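PDB 1ZZG: glucose-6-phosphate isomerase from Thermus thermophilus, which probably catalyses the reversible isomerisation of glucose 6-phosphate to fructose 6-phosphate in glycolysis and gluconeogenesis. Local coordinates for residues M1-D5 with W376-H380; P229-A233 with W383-L388; L242-M248 with D305-V311; F261-D266 with T281-P285. All coordinates share one frame; numbering follows the deposited sequence.

In the fold
The four contacts cluster around the six-stranded mixed sheet. Contact 1 brings Met1 and Leu2, just ahead of edge strand 3-5, onto helix 371-391, and contact 2 packs that same helix on helix 228-238; their segments alternate along the chain, and their centres lie about 11 Å apart. Contacts 3 and 4 fall between these segments in sequence, contact 4 within the span of contact 3, with centres about 10 Å apart. Contact 3 joins neighbouring strands 244-249 and 306-313, while contact 4 sets helix 257-269 on strand 278-287, the next strand across. The N-terminus and a late helix thus meet beside this sheet, and contacts 3 and 4 both touch the second subunit.

Contact 1 (M1-D5 with W376-H380); sequences MLRLD and WLMQH
A single helical turn, closed by the 2.9 Å bond from His380 N to Trp376 O, carries the two rings that receive Leu2. The leucine uses different parts of its side chain for each. Its CB stands over the five-membered ring of Trp376, 4.0 Å from the ring centroid and 20° off the normal, a CH-pi contact. With CG set anti to the backbone N (chi1 -161°), the rest of the chain runs on toward His380, where CD2 lies over the imidazole face and comes 3.4 Å from ND1. The other methyl, CD1, makes a looser contact with Leu377. Met1 continues the cover on the indole: its CA sits 3.6 Å from Trp376 CZ3, at the benzene end of the ring system. The CB of Met1 points away from the helix, yet bends at chi2 and chi3 fold the thioether back, and CE returns to within 3.9 Å of Trp376 CH2. The backbone N of Leu2 also lies above the indole, 3.8 Å from its plane and offset toward the rim. The helix here meets the N-terminal residues that lead into edge strand 3-5 of the mixed sheet; that strand runs antiparallel to strand 360-366, with backbone hydrogen bonds between Arg3 and Phe365 and between Asp5 and Ala363. Leu2 touches Leu366 of that strand and Leu228 of helix 228-238 as well. The polar end of His380 turns to another helix, where NE2 is hydrogen-bonded to Thr232 OG1. Trp376 also packs against Ala216 and Thr219 of helix 206-221.

Contact 2 (P229-A233 with W383-L388); sequences PLKTA and WQTAFL
Leu230 drives a methyl squarely onto Phe387: CD2 stands over the middle of the ring, 3.5 Å from its centroid and 10° off the normal. Pro229 CB approaches the same ring at its edge, 3.8 Å from CE2, making this the tightly packed part of the contact. Further along, Ala233 CB lies against Phe387 CB and the carbonyl oxygen of Gln384, 4.0 Å from each, and Leu388 CD2 comes 3.3 Å from Ala233 O. One polar bond accompanies the apolar ones. Gln384 extends its chain from a CG anti to the backbone N (chi1 164°), which brings OE1 across the side chain of Thr232; Thr232 OG1 donates to it over 2.7 Å, in the carbonyl plane and on a lone pair. Trp383 is more loosely engaged, meeting Pro229 through CB while its indole leads away to Asn217, whose OD1 accepts from NE1. Lys231, which does not touch segment 383-388, is partly exposed and gives NZ to Glu225 O. The axes of segments 229-233 and 383-388 approach to 8.3 Å and cross at -57°. Helix 257-269 adds Phe261 beside Gln384 and Leu269 beside Leu388, and helix 20-32 brings Arg27 to both Leu230 and Phe387.

Contact 3 (L242-M248 with D305-V311); sequences LPVHVFM and DKLLALV
Leu307 O is gripped by two donors of the neighbouring strand, His245 ND1 at 3.0 Å and Val246 N at 2.9 Å, which reach it from opposite faces of its carbonyl plane. The imidazole N-H comes from well above that plane, 48° out of it, while the amide is tilted by less than half as much. The backbone of Val246 is satisfied at both ends, since its O accepts from Ala309 N in a nearly straight bond. Met248 repeats the pattern: its N donates to Ala309 O, and its O accepts from Val311 N at 2.8 Å. Val244 O takes Leu307 N, whereas the bond from Val244 N to Asp305 O is weak. Lys306 N is buried without a partner, but Lys306 NZ reaches the syn lone pair of Asp305 OD1 at 2.7 Å and also Thr282 OG1 of the second subunit. A leucine in place of His245 would probably take one of its two donors, His245 ND1, from Leu307 O and lose the ring contact with His265. Val244, Val246 and Met248 lie beside Lys306, Leu308 and Leu310 on one face of the sheet; on the other, Phe247 CZ packs 3.8 Å from Val311 CG2. The in-register pairing is that of neighbouring parallel strands, here two of the four central ones in the mixed sheet of an alpha/beta isomerase of the SIS clan.

Contact 4 (F261-D266 with T281-P285); sequences FVQLHD and TTAVP
His265 holds CG anti to its backbone nitrogen (chi1 -177°), sending the ring out from the helix to the strand, while Thr281 keeps OG1 between its own N and carbonyl carbon (chi1 60°), which turns the hydroxyl to meet it. His265 NE2 and Thr281 OG1 then hydrogen-bond over 2.7 Å, the oxygen lying at the ring edge, near its plane; either atom could be the donor. Asp266, the next residue, offers the syn lone pair of OD1 to Ala283 N at 3.2 Å. The Ala283 methyl packs against both side chains, 3.7 Å from His265 CD2 and 3.3 Å from Asp266 OD1. Val262 lengthens the contact by one turn, laying CG2 against Pro285 CD at 3.8 Å. An alanine instead of His265 would probably leave the Thr281 hydroxyl without this mate and open a gap beside the Ala283 methyl. Asp266 lies about 5 Å, side chain to side chain, from Glu267, the predicted proton donor, so the contact borders the probable active site. Segments 261-266 and 282-285 run nearly antiparallel; helix 257-269 and the short strand 271-272 lie in the connection between parallel strands 244-249 and 278-287, a beta-alpha-beta arrangement. Phe261 stacks on Phe247 of strand 244-249, helix 371-391 covers Phe261 and Leu264, and Gln295 of the second subunit packs on Val262.

Contact 1 (M1-D5 with W376-H380)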
loop_
_atom_site.group_PDB
_atom_site.type_symbol
_atom_site.label_atom_id
_atom_site.label_comp_id
_atom_site.label_asym_id
_atom_site.label_seq_id
_atom_site.Cartn_x
_atom_site.Cartn_y
_atom_site.Cartn_z
ATOM N N MET A 1 -4.690 -24.191 -11.488
ATOM C CA MET A 1 -6.149 -24.186 -11.182
ATOM C C MET A 1 -6.483 -23.409 -9.912
ATOM O O MET A 1 -6.072 -23.774 -8.814
ATOM C CB MET A 1 -6.664 -25.621 -11.055
ATOM C CG MET A 1 -7.998 -25.736 -10.330
ATOM S SD MET A 1 -9.304 -26.541 -11.285
ATOM C CE MET A 1 -10.186 -25.098 -11.913
ATOM N N LEU A 2 -7.238 -22.334 -10.081
ATOM C CA LEU A 2 -7.652 -21.503 -8.963
ATOM C C LEU A 2 -8.675 -22.321 -8.171
ATOM O O LEU A 2 -9.457 -23.062 -8.760
ATOM C CB LEU A 2 -8.295 -20.225 -9.506
ATOM C CG LEU A 2 -8.435 -18.998 -8.611
ATOM C CD1 LEU A 2 -7.055 -18.512 -8.216
ATOM C CD2 LEU A 2 -9.180 -17.903 -9.363
ATOM N N ARG A 3 -8.664 -22.206 -6.846
ATOM C CA ARG A 3 -9.617 -22.948 -6.020
ATOM C C ARG A 3 -10.325 -22.047 -5.023
ATOM O O ARG A 3 -9.690 -21.278 -4.303
ATOM C CB ARG A 3 -8.917 -24.095 -5.266
ATOM C CG ARG A 3 -9.840 -24.863 -4.313
ATOM C CD ARG A 3 -9.207 -26.159 -3.801
ATOM N NE ARG A 3 -8.050 -25.943 -2.932
ATOM C CZ ARG A 3 -8.127 -25.631 -1.642
ATOM N NH1 ARG A 3 -9.311 -25.497 -1.057
ATOM N NH2 ARG A 3 -7.019 -25.458 -0.932
ATOM N N LEU A 4 -11.651 -22.139 -4.991
ATOM C CA LEU A 4 -12.447 -21.339 -4.070
ATOM C C LEU A 4 -12.796 -22.174 -2.844
ATOM O O LEU A 4 -13.302 -23.291 -2.965
ATOM C CB LEU A 4 -13.738 -20.855 -4.739
ATOM C CG LEU A 4 -14.766 -20.224 -3.786
ATOM C CD1 LEU A 4 -14.190 -18.968 -3.126
ATOM C CD2 LEU A 4 -16.030 -19.885 -4.566
ATOM N N ASP A 5 -12.517 -21.623 -1.668
ATOM C CA ASP A 5 -12.800 -22.298 -0.406
ATOM C C ASP A 5 -13.798 -21.490 0.418
ATOM O O ASP A 5 -13.542 -20.340 0.764
ATOM C CB ASP A 5 -11.506 -22.485 0.389
ATOM C CG ASP A 5 -11.726 -23.225 1.695
ATOM O OD1 ASP A 5 -12.499 -22.735 2.543
ATOM O OD2 ASP A 5 -11.122 -24.303 1.873
ATOM N N TRP A 376 -4.386 -15.914 -14.205
ATOM C CA TRP A 376 -5.682 -16.533 -13.989
ATOM C C TRP A 376 -6.434 -15.701 -12.939
ATOM O O TRP A 376 -7.570 -15.287 -13.163
ATOM C CB TRP A 376 -5.490 -17.972 -13.489
ATOM C CG TRP A 376 -6.760 -18.791 -13.432
ATOM C CD1 TRP A 376 -8.005 -18.361 -13.060
ATOM C CD2 TRP A 376 -6.888 -20.193 -13.710
ATOM N NE1 TRP A 376 -8.900 -19.408 -13.090
ATOM C CE2 TRP A 376 -8.240 -20.543 -13.487
ATOM C CE3 TRP A 376 -5.990 -21.188 -14.131
ATOM C CZ2 TRP A 376 -8.717 -21.849 -13.665
ATOM C CZ3 TRP A 376 -6.468 -22.491 -14.309
ATOM C CH2 TRP A 376 -7.821 -22.803 -14.076
ATOM N N LEU A 377 -5.788 -15.438 -11.804
ATOM C CA LEU A 377 -6.419 -14.660 -10.736
ATOM C C LEU A 377 -6.877 -13.270 -11.183
ATOM O O LEU A 377 -8.013 -12.869 -10.937
ATOM C CB LEU A 377 -5.470 -14.527 -9.538
ATOM C CG LEU A 377 -5.968 -13.660 -8.373
ATOM C CD1 LEU A 377 -7.324 -14.166 -7.885
ATOM C CD2 LEU A 377 -4.948 -13.685 -7.242
ATOM N N MET A 378 -5.995 -12.532 -11.841
ATOM C CA MET A 378 -6.344 -11.195 -12.310
ATOM C C MET A 378 -7.516 -11.195 -13.292
ATOM O O MET A 378 -8.435 -10.382 -13.169
ATOM C CB MET A 378 -5.118 -10.532 -12.945
ATOM C CG MET A 378 -4.026 -10.200 -11.933
ATOM S SD MET A 378 -2.544 -9.453 -12.670
ATOM C CE MET A 378 -3.134 -7.779 -12.963
ATOM N N GLN A 379 -7.489 -12.099 -14.265
ATOM C CA GLN A 379 -8.573 -12.172 -15.245
ATOM C C GLN A 379 -9.871 -12.603 -14.547
ATOM O O GLN A 379 -10.963 -12.156 -14.906
ATOM C CB GLN A 379 -8.225 -13.168 -16.359
ATOM C CG GLN A 379 -9.233 -13.175 -17.516
ATOM C CD GLN A 379 -9.055 -11.998 -18.461
ATOM O OE1 GLN A 379 -8.315 -11.062 -18.171
ATOM N NE2 GLN A 379 -9.739 -12.042 -19.600
ATOM N N HIS A 380 -9.737 -13.475 -13.552
ATOM C CA HIS A 380 -10.877 -13.960 -12.772
ATOM C C HIS A 380 -11.556 -12.789 -12.072
ATOM O O HIS A 380 -12.784 -12.689 -12.057
ATOM C CB HIS A 380 -10.396 -14.974 -11.721
ATOM C CG HIS A 380 -11.417 -15.302 -10.673
ATOM N ND1 HIS A 380 -12.037 -16.531 -10.593
ATOM C CD2 HIS A 380 -11.917 -14.561 -9.653
ATOM C CE1 HIS A 380 -12.876 -16.532 -9.572
ATOM N NE2 HIS A 380 -12.822 -15.349 -8.985
#

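Contact 2 (P229-A233 with W383-L388)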
loop_
_atom_site.group_PDB
_atom_site.type_symbol
_atom_site.label_atom_id
_atom_site.label_comp_id
_atom_site.label_asym_id
_atom_site.label_seq_id
_atom_site.Cartn_x
_atom_site.Cartn_y
_atom_site.Cartn_z
ATOM N N PRO A 229 -15.679 -17.313 -11.204
ATOM C CA PRO A 229 -15.974 -15.875 -11.221
ATOM C C PRO A 229 -17.424 -15.531 -10.856
ATOM O O PRO A 229 -17.676 -14.500 -10.242
ATOM C CB PRO A 229 -15.618 -15.461 -12.650
ATOM C CG PRO A 229 -14.550 -16.433 -13.023
ATOM C CD PRO A 229 -15.094 -17.736 -12.487
ATOM N N LEU A 230 -18.374 -16.383 -11.236
ATOM C CA LEU A 230 -19.779 -16.132 -10.891
ATOM C C LEU A 230 -20.002 -16.440 -9.409
ATOM O O LEU A 230 -20.852 -15.834 -8.764
ATOM C CB LEU A 230 -20.724 -16.998 -11.735
ATOM C CG LEU A 230 -21.053 -16.494 -13.139
ATOM C CD1 LEU A 230 -21.908 -17.525 -13.849
ATOM C CD2 LEU A 230 -21.781 -15.153 -13.057
ATOM N N LYS A 231 -19.232 -17.385 -8.877
ATOM C CA LYS A 231 -19.349 -17.749 -7.469
ATOM C C LYS A 231 -18.869 -16.633 -6.548
ATOM O O LYS A 231 -19.552 -16.288 -5.576
ATOM C CB LYS A 231 -18.553 -19.017 -7.170
ATOM C CG LYS A 231 -19.153 -20.281 -7.747
ATOM C CD LYS A 231 -18.416 -21.498 -7.216
ATOM C CE LYS A 231 -18.961 -22.781 -7.803
ATOM N NZ LYS A 231 -18.336 -23.960 -7.155
ATOM N N THR A 232 -17.691 -16.075 -6.838
ATOM C CA THR A 232 -17.166 -14.998 -5.997
ATOM C C THR A 232 -17.973 -13.724 -6.222
ATOM O O THR A 232 -18.103 -12.898 -5.318
ATOM C CB THR A 232 -15.651 -14.742 -6.247
ATOM O OG1 THR A 232 -15.423 -14.426 -7.626
ATOM C CG2 THR A 232 -14.842 -15.984 -5.865
ATOM N N ALA A 233 -18.524 -13.568 -7.425
ATOM C CA ALA A 233 -19.357 -12.404 -7.711
ATOM C C ALA A 233 -20.555 -12.497 -6.760
ATOM O O ALA A 233 -20.974 -11.505 -6.159
ATOM C CB ALA A 233 -19.828 -12.433 -9.150
ATOM N N TRP A 383 -13.519 -10.535 -14.399
ATOM C CA TRP A 383 -14.818 -11.125 -14.725
ATOM C C TRP A 383 -15.761 -10.930 -13.543
ATOM O O TRP A 383 -16.916 -10.539 -13.713
ATOM C CB TRP A 383 -14.694 -12.621 -15.015
ATOM C CG TRP A 383 -14.317 -12.940 -16.415
ATOM C CD1 TRP A 383 -13.084 -13.304 -16.871
ATOM C CD2 TRP A 383 -15.188 -12.948 -17.556
ATOM N NE1 TRP A 383 -13.131 -13.547 -18.228
ATOM C CE2 TRP A 383 -14.411 -13.335 -18.672
ATOM C CE3 TRP A 383 -16.551 -12.669 -17.742
ATOM C CZ2 TRP A 383 -14.949 -13.452 -19.959
ATOM C CZ3 TRP A 383 -17.089 -12.787 -19.028
ATOM C CH2 TRP A 383 -16.285 -13.174 -20.116
ATOM N N GLN A 384 -15.262 -11.227 -12.348
ATOM C CA GLN A 384 -16.044 -11.064 -11.128
ATOM C C GLN A 384 -16.617 -9.660 -11.100
ATOM O O GLN A 384 -17.803 -9.465 -10.862
ATOM C CB GLN A 384 -15.154 -11.264 -9.903
ATOM C CG GLN A 384 -15.742 -10.744 -8.602
ATOM C CD GLN A 384 -14.780 -10.904 -7.442
ATOM O OE1 GLN A 384 -14.452 -12.021 -7.047
ATOM N NE2 GLN A 384 -14.313 -9.782 -6.894
ATOM N N THR A 385 -15.753 -8.683 -11.354
ATOM C CA THR A 385 -16.152 -7.286 -11.352
ATOM C C THR A 385 -17.179 -6.963 -12.442
ATOM O O THR A 385 -18.154 -6.248 -12.188
ATOM C CB THR A 385 -14.917 -6.379 -11.510
ATOM O OG1 THR A 385 -13.988 -6.658 -10.450
ATOM C CG2 THR A 385 -15.319 -4.915 -11.458
ATOM N N ALA A 386 -16.971 -7.483 -13.648
ATOM C CA ALA A 386 -17.916 -7.228 -14.736
ATOM C C ALA A 386 -19.279 -7.849 -14.403
ATOM O O ALA A 386 -20.319 -7.234 -14.643
ATOM C CB ALA A 386 -17.376 -7.786 -16.061
ATOM N N PHE A 387 -19.280 -9.060 -13.852
ATOM C CA PHE A 387 -20.542 -9.705 -13.479
ATOM C C PHE A 387 -21.266 -8.855 -12.430
ATOM O O PHE A 387 -22.487 -8.666 -12.497
ATOM C CB PHE A 387 -20.305 -11.120 -12.917
ATOM C CG PHE A 387 -19.896 -12.143 -13.958
ATOM C CD1 PHE A 387 -20.524 -12.185 -15.203
ATOM C CD2 PHE A 387 -18.911 -13.090 -13.674
ATOM C CE1 PHE A 387 -20.178 -13.158 -16.157
ATOM C CE2 PHE A 387 -18.556 -14.065 -14.615
ATOM C CZ PHE A 387 -19.193 -14.099 -15.859
ATOM N N LEU A 388 -20.511 -8.352 -11.454
ATOM C CA LEU A 388 -21.087 -7.505 -10.415
ATOM C C LEU A 388 -21.674 -6.226 -11.014
ATOM O O LEU A 388 -22.633 -5.661 -10.484
ATOM C CB LEU A 388 -20.030 -7.158 -9.363
ATOM C CG LEU A 388 -19.774 -8.275 -8.353
ATOM C CD1 LEU A 388 -18.576 -7.944 -7.465
ATOM C CD2 LEU A 388 -21.038 -8.465 -7.522
#

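Contact 3 (L242-M248 with D305-V311)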
loop_
_atom_site.group_PDB
_atom_site.type_symbol
_atom_site.label_atom_id
_atom_site.label_comp_id
_atom_site.label_asym_id
_atom_site.label_seq_id
_atom_site.Cartn_x
_atom_site.Cartn_y
_atom_site.Cartn_z
ATOM N N LEU A 242 -22.629 -4.546 3.108
ATOM C CA LEU A 242 -21.547 -4.350 4.080
ATOM C C LEU A 242 -20.627 -3.298 3.452
ATOM O O LEU A 242 -20.254 -3.412 2.286
ATOM C CB LEU A 242 -20.783 -5.656 4.322
ATOM C CG LEU A 242 -21.590 -6.793 4.968
ATOM C CD1 LEU A 242 -20.665 -7.920 5.401
ATOM C CD2 LEU A 242 -22.342 -6.250 6.162
ATOM N N PRO A 243 -20.235 -2.269 4.223
ATOM C CA PRO A 243 -19.367 -1.193 3.721
ATOM C C PRO A 243 -17.970 -1.584 3.259
ATOM O O PRO A 243 -17.389 -0.935 2.382
ATOM C CB PRO A 243 -19.320 -0.213 4.897
ATOM C CG PRO A 243 -19.374 -1.130 6.091
ATOM C CD PRO A 243 -20.447 -2.143 5.680
ATOM N N VAL A 244 -17.440 -2.656 3.823
ATOM C CA VAL A 244 -16.078 -3.056 3.497
ATOM C C VAL A 244 -15.847 -4.446 2.916
ATOM O O VAL A 244 -16.470 -5.425 3.311
ATOM C CB VAL A 244 -15.185 -2.900 4.756
ATOM C CG1 VAL A 244 -13.806 -3.503 4.524
ATOM C CG2 VAL A 244 -15.085 -1.423 5.127
ATOM N N HIS A 245 -14.926 -4.509 1.965
ATOM C CA HIS A 245 -14.534 -5.761 1.349
ATOM C C HIS A 245 -13.012 -5.790 1.408
ATOM O O HIS A 245 -12.339 -5.012 0.728
ATOM C CB HIS A 245 -15.010 -5.839 -0.103
ATOM C CG HIS A 245 -14.473 -7.025 -0.842
ATOM N ND1 HIS A 245 -14.439 -8.289 -0.295
ATOM C CD2 HIS A 245 -13.943 -7.140 -2.084
ATOM C CE1 HIS A 245 -13.911 -9.130 -1.166
ATOM N NE2 HIS A 245 -13.602 -8.457 -2.260
ATOM N N VAL A 246 -12.470 -6.670 2.242
ATOM C CA VAL A 246 -11.023 -6.777 2.386
ATOM C C VAL A 246 -10.439 -7.782 1.400
ATOM O O VAL A 246 -10.971 -8.877 1.225
ATOM C CB VAL A 246 -10.630 -7.210 3.823
ATOM C CG1 VAL A 246 -9.109 -7.259 3.953
ATOM C CG2 VAL A 246 -11.222 -6.242 4.836
ATOM N N PHE A 247 -9.350 -7.389 0.745
ATOM C CA PHE A 247 -8.664 -8.246 -0.219
ATOM C C PHE A 247 -7.260 -8.414 0.366
ATOM O O PHE A 247 -6.427 -7.509 0.277
ATOM C CB PHE A 247 -8.612 -7.561 -1.597
ATOM C CG PHE A 247 -8.012 -8.416 -2.684
ATOM C CD1 PHE A 247 -8.730 -9.471 -3.240
ATOM C CD2 PHE A 247 -6.720 -8.170 -3.144
ATOM C CE1 PHE A 247 -8.171 -10.268 -4.237
ATOM C CE2 PHE A 247 -6.155 -8.957 -4.134
ATOM C CZ PHE A 247 -6.880 -10.010 -4.684
ATOM N N MET A 248 -7.011 -9.576 0.966
ATOM C CA MET A 248 -5.740 -9.865 1.624
ATOM C C MET A 248 -4.918 -10.953 0.936
ATOM O O MET A 248 -5.357 -12.095 0.814
ATOM C CB MET A 248 -6.029 -10.257 3.075
ATOM C CG MET A 248 -4.819 -10.455 3.966
ATOM S SD MET A 248 -5.387 -10.719 5.678
ATOM C CE MET A 248 -3.833 -10.884 6.538
ATOM N N ASP A 305 -18.605 -5.915 9.897
ATOM C CA ASP A 305 -19.124 -5.220 8.723
ATOM C C ASP A 305 -18.249 -5.403 7.490
ATOM O O ASP A 305 -18.161 -4.513 6.644
ATOM C CB ASP A 305 -19.252 -3.728 9.035
ATOM C CG ASP A 305 -17.927 -3.098 9.438
ATOM O OD1 ASP A 305 -16.915 -3.819 9.535
ATOM O OD2 ASP A 305 -17.895 -1.870 9.660
ATOM N N LYS A 306 -17.626 -6.567 7.379
ATOM C CA LYS A 306 -16.745 -6.833 6.261
ATOM C C LYS A 306 -16.929 -8.208 5.635
ATOM O O LYS A 306 -17.477 -9.127 6.248
ATOM C CB LYS A 306 -15.288 -6.714 6.731
ATOM C CG LYS A 306 -14.941 -5.394 7.405
ATOM C CD LYS A 306 -13.619 -5.489 8.164
ATOM C CE LYS A 306 -13.203 -4.136 8.757
ATOM N NZ LYS A 306 -14.203 -3.603 9.730
ATOM N N LEU A 307 -16.484 -8.318 4.387
ATOM C CA LEU A 307 -16.465 -9.587 3.668
ATOM C C LEU A 307 -14.983 -9.649 3.341
ATOM O O LEU A 307 -14.460 -8.756 2.670
ATOM C CB LEU A 307 -17.271 -9.543 2.365
ATOM C CG LEU A 307 -17.049 -10.791 1.490
ATOM C CD1 LEU A 307 -17.545 -12.039 2.224
ATOM C CD2 LEU A 307 -17.779 -10.641 0.161
ATOM N N LEU A 308 -14.299 -10.675 3.829
ATOM C CA LEU A 308 -12.873 -10.783 3.585
ATOM C C LEU A 308 -12.490 -11.933 2.673
ATOM O O LEU A 308 -12.929 -13.068 2.855
ATOM C CB LEU A 308 -12.106 -10.920 4.905
ATOM C CG LEU A 308 -12.288 -9.818 5.953
ATOM C CD1 LEU A 308 -13.428 -10.181 6.898
ATOM C CD2 LEU A 308 -10.999 -9.657 6.746
ATOM N N ALA A 309 -11.656 -11.620 1.693
ATOM C CA ALA A 309 -11.168 -12.609 0.759
ATOM C C ALA A 309 -9.667 -12.733 0.984
ATOM O O ALA A 309 -8.941 -11.735 0.973
ATOM C CB ALA A 309 -11.451 -12.171 -0.670
ATOM N N LEU A 310 -9.213 -13.960 1.211
ATOM C CA LEU A 310 -7.800 -14.229 1.425
ATOM C C LEU A 310 -7.235 -15.034 0.262
ATOM O O LEU A 310 -7.724 -16.115 -0.060
ATOM C CB LEU A 310 -7.581 -15.001 2.736
ATOM C CG LEU A 310 -7.252 -14.212 4.009
ATOM C CD1 LEU A 310 -8.384 -13.264 4.358
ATOM C CD2 LEU A 310 -7.003 -15.185 5.150
ATOM N N VAL A 311 -6.204 -14.490 -0.371
ATOM C CA VAL A 311 -5.548 -15.149 -1.491
ATOM C C VAL A 311 -4.336 -15.859 -0.912
ATOM O O VAL A 311 -3.424 -15.212 -0.389
ATOM C CB VAL A 311 -5.103 -14.113 -2.535
ATOM C CG1 VAL A 311 -4.383 -14.801 -3.693
ATOM C CG2 VAL A 311 -6.316 -13.348 -3.026
#

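Contact 4 (F261-D266 with T281-P285)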
loop_
_atom_site.group_PDB
_atom_site.type_symbol
_atom_site.label_atom_id
_atom_site.label_comp_id
_atom_site.label_asym_id
_atom_site.label_seq_id
_atom_site.Cartn_x
_atom_site.Cartn_y
_atom_site.Cartn_z
ATOM N N PHE A 261 -6.322 -4.409 -7.364
ATOM C CA PHE A 261 -7.704 -4.836 -7.160
ATOM C C PHE A 261 -8.574 -3.708 -6.622
ATOM O O PHE A 261 -9.746 -3.571 -6.999
ATOM C CB PHE A 261 -7.786 -6.018 -6.193
ATOM C CG PHE A 261 -9.202 -6.419 -5.877
ATOM C CD1 PHE A 261 -10.002 -7.021 -6.849
ATOM C CD2 PHE A 261 -9.766 -6.113 -4.643
ATOM C CE1 PHE A 261 -11.346 -7.305 -6.597
ATOM C CE2 PHE A 261 -11.105 -6.391 -4.379
ATOM C CZ PHE A 261 -11.898 -6.988 -5.361
ATOM N N VAL A 262 -8.008 -2.902 -5.728
ATOM C CA VAL A 262 -8.748 -1.785 -5.161
ATOM C C VAL A 262 -9.235 -0.837 -6.264
ATOM O O VAL A 262 -10.388 -0.406 -6.238
ATOM C CB VAL A 262 -7.893 -1.029 -4.114
ATOM C CG1 VAL A 262 -8.607 0.237 -3.668
ATOM C CG2 VAL A 262 -7.661 -1.926 -2.904
ATOM N N GLN A 263 -8.378 -0.513 -7.233
ATOM C CA GLN A 263 -8.822 0.352 -8.325
ATOM C C GLN A 263 -9.867 -0.379 -9.158
ATOM O O GLN A 263 -10.884 0.196 -9.542
ATOM C CB GLN A 263 -7.681 0.759 -9.267
ATOM C CG GLN A 263 -8.240 1.346 -10.569
ATOM C CD GLN A 263 -7.194 1.872 -11.529
ATOM O OE1 GLN A 263 -6.107 1.319 -11.645
ATOM N NE2 GLN A 263 -7.537 2.936 -12.250
ATOM N N LEU A 264 -9.598 -1.643 -9.467
ATOM C CA LEU A 264 -10.532 -2.430 -10.265
ATOM C C LEU A 264 -11.917 -2.445 -9.620
ATOM O O LEU A 264 -12.923 -2.158 -10.268
ATOM C CB LEU A 264 -10.037 -3.870 -10.405
ATOM C CG LEU A 264 -11.033 -4.804 -11.110
ATOM C CD1 LEU A 264 -11.193 -4.370 -12.567
ATOM C CD2 LEU A 264 -10.560 -6.245 -11.028
ATOM N N HIS A 265 -11.957 -2.783 -8.337
ATOM C CA HIS A 265 -13.217 -2.869 -7.606
ATOM C C HIS A 265 -13.909 -1.519 -7.385
ATOM O O HIS A 265 -15.061 -1.326 -7.786
ATOM C CB HIS A 265 -12.980 -3.547 -6.255
ATOM C CG HIS A 265 -14.227 -3.743 -5.453
ATOM N ND1 HIS A 265 -15.111 -4.773 -5.692
ATOM C CD2 HIS A 265 -14.750 -3.025 -4.431
ATOM C CE1 HIS A 265 -16.127 -4.682 -4.849
ATOM N NE2 HIS A 265 -15.931 -3.629 -4.073
ATOM N N ASP A 266 -13.198 -0.601 -6.739
ATOM C CA ASP A 266 -13.704 0.737 -6.424
ATOM C C ASP A 266 -14.171 1.557 -7.626
ATOM O O ASP A 266 -15.301 2.025 -7.663
ATOM C CB ASP A 266 -12.623 1.545 -5.696
ATOM C CG ASP A 266 -12.482 1.173 -4.231
ATOM O OD1 ASP A 266 -12.983 0.106 -3.817
ATOM O OD2 ASP A 266 -11.847 1.962 -3.493
ATOM N N THR A 281 -18.961 -1.114 -2.611
ATOM C CA THR A 281 -18.358 -1.404 -1.321
ATOM C C THR A 281 -16.922 -0.897 -1.353
ATOM O O THR A 281 -16.328 -0.756 -2.422
ATOM C CB THR A 281 -18.373 -2.915 -1.002
ATOM O OG1 THR A 281 -17.639 -3.630 -2.004
ATOM C CG2 THR A 281 -19.814 -3.436 -0.954
ATOM N N THR A 282 -16.375 -0.615 -0.179
ATOM C CA THR A 282 -15.018 -0.111 -0.073
ATOM C C THR A 282 -13.987 -1.229 0.014
ATOM O O THR A 282 -13.921 -1.948 1.013
ATOM C CB THR A 282 -14.882 0.798 1.160
ATOM O OG1 THR A 282 -15.873 1.831 1.090
ATOM C CG2 THR A 282 -13.486 1.436 1.204
ATOM N N ALA A 283 -13.187 -1.375 -1.040
ATOM C CA ALA A 283 -12.145 -2.391 -1.069
ATOM C C ALA A 283 -10.980 -1.912 -0.202
ATOM O O ALA A 283 -10.504 -0.785 -0.357
ATOM C CB ALA A 283 -11.670 -2.632 -2.500
ATOM N N VAL A 284 -10.535 -2.777 0.705
ATOM C CA VAL A 284 -9.435 -2.468 1.616
ATOM C C VAL A 284 -8.307 -3.463 1.372
ATOM O O VAL A 284 -8.490 -4.669 1.529
ATOM C CB VAL A 284 -9.897 -2.567 3.091
ATOM C CG1 VAL A 284 -8.741 -2.258 4.027
ATOM C CG2 VAL A 284 -11.043 -1.604 3.340
ATOM N N PRO A 285 -7.118 -2.968 0.984
ATOM C CA PRO A 285 -5.965 -3.835 0.713
ATOM C C PRO A 285 -5.282 -4.355 1.981
ATOM O O PRO A 285 -5.210 -3.655 2.989
ATOM C CB PRO A 285 -5.047 -2.926 -0.099
ATOM C CG PRO A 285 -5.268 -1.582 0.574
ATOM C CD PRO A 285 -6.778 -1.546 0.775
#